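Local coordinates for protein histidinol-phosphatase (Bordetella pertussis, PDB 3FVV) that probably catalyses the magnesium-dependent dephosphorylation of histidinol phosphate to histidinol, as a HAD-superfamily phosphatase of the SerB family, at residues A[10-13]-A[18-21]; A[83-88]-A[123-128]. One frame throughout, in Å; residues are numbered along the deposited sequence.

Contact 1 (A[10-13]-A[18-21]). With SO4 (sulfate ion), chain C.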
loop_
_atom_site.group_PDB
_atom_site.type_symbol
_atom_site.label_atom_id
_atom_site.label_comp_id
_atom_site.label_asym_id
_atom_site.label_seq_id
_atom_site.Cartn_x
_atom_site.Cartn_y
_atom_site.Cartn_z
ATOM N N ASP A 10 4.259 5.430 0.015
ATOM C CA ASP A 10 3.920 4.109 0.568
ATOM C C ASP A 10 2.737 4.264 1.544
ATOM O O ASP A 10 2.515 5.327 2.089
ATOM C CB ASP A 10 5.162 3.551 1.301
ATOM C CG ASP A 10 4.941 2.109 1.837
ATOM O OD1 ASP A 10 4.526 1.232 1.010
ATOM O OD2 ASP A 10 5.144 1.865 3.052
ATOM N N LEU A 11 1.957 3.216 1.777
ATOM C CA LEU A 11 0.848 3.293 2.723
ATOM C C LEU A 11 1.139 2.660 4.095
ATOM O O LEU A 11 1.205 3.372 5.108
ATOM C CB LEU A 11 -0.416 2.649 2.148
ATOM C CG LEU A 11 -1.646 2.661 3.049
ATOM C CD1 LEU A 11 -2.057 4.060 3.321
ATOM C CD2 LEU A 11 -2.863 1.835 2.402
ATOM N N ASP A 12 1.335 1.347 4.132
ATOM C CA ASP A 12 1.304 0.638 5.413
ATOM C C ASP A 12 2.521 0.971 6.223
ATOM O O ASP A 12 3.616 0.779 5.762
ATOM C CB ASP A 12 1.132 -0.870 5.197
ATOM C CG ASP A 12 -0.164 -1.199 4.444
ATOM O OD1 ASP A 12 -1.240 -0.687 4.794
ATOM O OD2 ASP A 12 -0.121 -1.920 3.448
ATOM N N HIS A 13 2.298 1.540 7.411
ATOM C CA HIS A 13 3.360 1.967 8.340
ATOM C C HIS A 13 4.065 3.219 7.889
ATOM O O HIS A 13 4.953 3.685 8.566
ATOM C CB HIS A 13 4.375 0.864 8.572
ATOM C CG HIS A 13 3.762 -0.355 9.172
ATOM N ND1 HIS A 13 3.223 -0.355 10.435
ATOM C CD2 HIS A 13 3.540 -1.589 8.666
ATOM C CE1 HIS A 13 2.725 -1.550 10.699
ATOM N NE2 HIS A 13 2.908 -2.320 9.645
ATOM N N LEU A 18 -0.369 1.310 10.901
ATOM C CA LEU A 18 -0.765 -0.065 10.941
ATOM C C LEU A 18 -0.548 -0.655 9.535
ATOM O O LEU A 18 -0.211 0.057 8.566
ATOM C CB LEU A 18 -2.226 -0.158 11.412
ATOM C CG LEU A 18 -3.291 0.744 10.710
ATOM C CD1 LEU A 18 -3.695 0.145 9.384
ATOM C CD2 LEU A 18 -4.530 1.057 11.585
ATOM N N ASP A 19 -0.715 -1.961 9.441
ATOM C CA ASP A 19 -0.710 -2.664 8.167
ATOM C C ASP A 19 -2.149 -2.930 7.761
ATOM O O ASP A 19 -2.855 -3.804 8.317
ATOM C CB ASP A 19 0.057 -4.010 8.278
ATOM C CG ASP A 19 -0.058 -4.837 7.006
ATOM O OD1 ASP A 19 -0.390 -4.297 5.947
ATOM O OD2 ASP A 19 0.188 -6.034 7.068
ATOM N N SER A 20 -2.570 -2.219 6.739
ATOM C CA SER A 20 -3.940 -2.262 6.312
ATOM C C SER A 20 -4.302 -3.679 5.750
ATOM O O SER A 20 -5.427 -4.122 5.844
ATOM C CB SER A 20 -4.230 -1.112 5.339
ATOM O OG SER A 20 -3.682 -1.302 4.033
ATOM N N ASP A 21 -3.325 -4.413 5.256
ATOM C CA ASP A 21 -3.569 -5.736 4.625
ATOM C C ASP A 21 -4.005 -6.690 5.759
ATOM O O ASP A 21 -5.102 -7.221 5.752
ATOM C CB ASP A 21 -2.269 -6.182 3.945
ATOM C CG ASP A 21 -2.474 -7.077 2.737
ATOM O OD1 ASP A 21 -3.585 -7.188 2.187
ATOM O OD2 ASP A 21 -1.453 -7.709 2.341
HETATM S S SO4 C . 2.744 -1.297 1.535
HETATM O O1 SO4 C . 1.964 -0.002 1.579
HETATM O O2 SO4 C . 3.284 -1.626 0.159
HETATM O O3 SO4 C . 3.737 -1.177 2.591
HETATM O O4 SO4 C . 1.882 -2.437 1.882
#
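L11 lays CD2 against the hydroxyl of S20, with L11 CD2 3.6 Å from S20 OG, and its N donates to O1 of a bound sulfate. D12 gives the largest single share of the buried surface. Its N points almost straight at the same sulfate oxygen, D12 N to O1 3.0 Å at 174°, and its carboxylate divides its work between two sides. D12 OD1 takes two bonds from S20: the hydroxyl, S20 OG to D12 OD1 2.6 Å, uses the syn lone pair, whereas S20 N reaches D12 OD1 (2.8 Å) from above the carboxylate plane. With CG anti to its own carbonyl carbon (chi1 -59°), D12 brings OD2 to 2.6 Å from sulfate O4; T117 OG1 is also hydrogen-bonded to D12 OD2. The sequence DLDHT following strand 5-9 is the DxDxT motif of HAD phosphatases, in which the first aspartate, here D10, is the usual nucleophile and the second, here D12, the usual general acid-base. D10 OD1 lies 2.9 Å from sulfate O1 and also forms a salt bridge with K160. The sulfate, probably from the crystallisation liquor, is consistent with a substrate phosphate position. D19 OD1 approaches the carboxylate of D12 with the two planes 65° apart, a like-charge neighbour that also accepts from D21 N as the N-cap of helix 20-30. At H13 the backbone N makes a weak bond to L18 O (3.1 Å), and the imidazole lies over the turn: L18 C sits 3.6 Å above one face of the H13 ring, displaced toward the rim, and D19 CB meets NE2 obliquely.

Contact 2 (A[83-88]-A[123-128])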
loop_
_atom_site.group_PDB
_atom_site.type_symbol
_atom_site.label_atom_id
_atom_site.label_comp_id
_atom_site.label_asym_id
_atom_site.label_seq_id
_atom_site.Cartn_x
_atom_site.Cartn_y
_atom_site.Cartn_z
ATOM N N GLU A 83 -17.389 -0.210 6.841
ATOM C CA GLU A 83 -17.304 -0.372 8.272
ATOM C C GLU A 83 -15.838 -0.406 8.729
ATOM O O GLU A 83 -15.510 0.120 9.756
ATOM C CB GLU A 83 -18.048 -1.681 8.637
ATOM C CG GLU A 83 -17.953 -2.074 10.109
ATOM C CD GLU A 83 -18.524 -3.516 10.324
ATOM O OE1 GLU A 83 -19.420 -3.926 9.533
ATOM O OE2 GLU A 83 -18.021 -4.243 11.226
ATOM N N PHE A 84 -14.989 -1.100 7.967
ATOM C CA PHE A 84 -13.557 -1.157 8.169
ATOM C C PHE A 84 -12.940 0.238 8.138
ATOM O O PHE A 84 -12.076 0.557 8.948
ATOM C CB PHE A 84 -12.941 -2.052 7.088
ATOM C CG PHE A 84 -11.420 -2.125 7.085
ATOM C CD1 PHE A 84 -10.733 -2.690 8.163
ATOM C CD2 PHE A 84 -10.715 -1.720 6.006
ATOM C CE1 PHE A 84 -9.382 -2.816 8.183
ATOM C CE2 PHE A 84 -9.281 -1.826 5.974
ATOM C CZ PHE A 84 -8.624 -2.387 7.061
ATOM N N MET A 85 -13.378 1.043 7.185
ATOM C CA MET A 85 -12.827 2.393 7.093
ATOM C C MET A 85 -13.193 3.158 8.338
ATOM O O MET A 85 -12.328 3.767 8.963
ATOM C CB MET A 85 -13.345 3.171 5.880
ATOM C CG MET A 85 -12.697 2.788 4.576
ATOM S SD MET A 85 -10.921 3.150 4.412
ATOM C CE MET A 85 -11.072 4.964 4.290
ATOM N N ARG A 86 -14.469 3.064 8.733
ATOM C CA ARG A 86 -14.991 3.822 9.885
ATOM C C ARG A 86 -14.372 3.407 11.225
ATOM O O ARG A 86 -14.162 4.251 12.107
ATOM C CB ARG A 86 -16.520 3.622 9.913
ATOM C CG ARG A 86 -17.236 4.020 11.124
ATOM C CD ARG A 86 -18.820 3.666 11.095
ATOM N NE ARG A 86 -19.307 3.967 9.760
ATOM C CZ ARG A 86 -19.708 3.077 8.834
ATOM N NH1 ARG A 86 -19.867 1.779 9.086
ATOM N NH2 ARG A 86 -20.026 3.522 7.645
ATOM N N ASP A 87 -14.112 2.113 11.407
ATOM C CA ASP A 87 -13.782 1.543 12.743
ATOM C C ASP A 87 -12.278 1.287 12.875
ATOM O O ASP A 87 -11.751 1.267 13.967
ATOM C CB ASP A 87 -14.508 0.201 12.998
ATOM C CG ASP A 87 -16.002 0.374 13.154
ATOM O OD1 ASP A 87 -16.403 1.543 13.230
ATOM O OD2 ASP A 87 -16.759 -0.622 13.210
ATOM N N VAL A 88 -11.590 1.061 11.767
ATOM C CA VAL A 88 -10.157 0.788 11.823
ATOM C C VAL A 88 -9.303 1.870 11.148
ATOM O O VAL A 88 -8.408 2.429 11.736
ATOM C CB VAL A 88 -9.857 -0.591 11.181
ATOM C CG1 VAL A 88 -8.311 -0.917 11.283
ATOM C CG2 VAL A 88 -10.677 -1.656 11.836
ATOM N N ALA A 123 -8.135 1.672 -2.387
ATOM C CA ALA A 123 -8.766 2.779 -3.153
ATOM C C ALA A 123 -9.427 3.842 -2.272
ATOM O O ALA A 123 -9.140 5.023 -2.425
ATOM C CB ALA A 123 -9.708 2.242 -4.252
ATOM N N PRO A 124 -10.266 3.457 -1.314
ATOM C CA PRO A 124 -10.906 4.511 -0.463
ATOM C C PRO A 124 -9.921 5.208 0.490
ATOM O O PRO A 124 -10.200 6.270 0.972
ATOM C CB PRO A 124 -11.969 3.748 0.358
ATOM C CG PRO A 124 -12.264 2.528 -0.510
ATOM C CD PRO A 124 -10.911 2.156 -1.142
ATOM N N ILE A 125 -8.786 4.580 0.758
ATOM C CA ILE A 125 -7.733 5.164 1.603
ATOM C C ILE A 125 -6.964 6.239 0.831
ATOM O O ILE A 125 -6.645 7.301 1.395
ATOM C CB ILE A 125 -6.755 4.080 2.081
ATOM C CG1 ILE A 125 -7.535 2.947 2.786
ATOM C CG2 ILE A 125 -5.688 4.712 3.000
ATOM C CD1 ILE A 125 -6.726 1.875 3.429
ATOM N N ALA A 126 -6.662 5.985 -0.449
ATOM C CA ALA A 126 -6.115 7.058 -1.286
ATOM C C ALA A 126 -7.050 8.238 -1.347
ATOM O O ALA A 126 -6.629 9.423 -1.190
ATOM C CB ALA A 126 -5.763 6.575 -2.657
ATOM N N ARG A 127 -8.318 7.964 -1.587
ATOM C CA ARG A 127 -9.314 9.014 -1.542
ATOM C C ARG A 127 -9.362 9.749 -0.181
ATOM O O ARG A 127 -9.537 10.987 -0.135
ATOM C CB ARG A 127 -10.682 8.418 -1.858
ATOM C CG ARG A 127 -11.859 9.362 -1.743
ATOM C CD ARG A 127 -13.087 8.568 -2.062
ATOM N NE ARG A 127 -14.330 9.183 -1.625
ATOM C CZ ARG A 127 -15.221 9.782 -2.419
ATOM N NH1 ARG A 127 -15.013 9.917 -3.745
ATOM N NH2 ARG A 127 -16.334 10.253 -1.880
ATOM N N ALA A 128 -9.230 9.026 0.925
ATOM C CA ALA A 128 -9.238 9.705 2.241
ATOM C C ALA A 128 -8.103 10.715 2.397
ATOM O O ALA A 128 -8.233 11.677 3.151
ATOM C CB ALA A 128 -9.225 8.694 3.407
#
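Segments 83-88 and 123-128 are both helical, and their axes approach to 11.3 Å with a signed crossing angle of -52°, N-to-C directions inclined by that amount. The spacing is wide: the nearest CA atoms, those of M85 and I125, are 8.0 Å apart, and no hydrogen bond links the two. Helix 83-88 widens into a pi-type turn at 85-88, and helix 123-128 is kinked at P124 and I125, whose N atoms lack a bond to the preceding turn. A single long side chain, M85, bridges the gap. Its CB points toward the other helix, and bends at chi2 (-65°) and chi3 (-71°) set sulfur and terminal methyl against different partners. M85 SD rests on I125 CG1 at 3.8 Å. The methyl reaches over the backbone of the opposite turn: M85 CE lies 3.7 Å from P124 O and 4.2 Å from P124 CB. It also comes within 4.3 Å of A128 CB, one turn further along. This is van der Waals packing of one residue against P124, I125 and A128, the methyl also touching a carbonyl oxygen. I125 packs on I89 too, and F84 meets W24 of helix 20-30 edge-to-face. Helix 74-89, in the helical insertion after strand 5-9, probably the cap as in SerB-type enzymes, thus packs against both helix 20-30 and helix 119-128, the latter following strand 110-115 of the core sheet.

How the contacts relate
Contact 1 lies near the middle of the chain, 6 Å from its centre, and contact 2 further out at 13 Å; their own centres are 12 Å apart. Both are partly buried, yet they differ in kind: contact 1 is polar, built of carboxylates, backbone amides and a bound anion, whereas contact 2 is largely apolar. They touch through packing, with L11 CD1 3.7 Å from I125 CG2 and S20 O 3.8 Å from F84 CZ. Helix 20-30, which begins in contact 1, touches helix 74-89 of contact 2, and helix 119-128 packs on L11 and S20. A hydrogen-bonded loop at the anion site thus adjoins hydrophobic packing between helices.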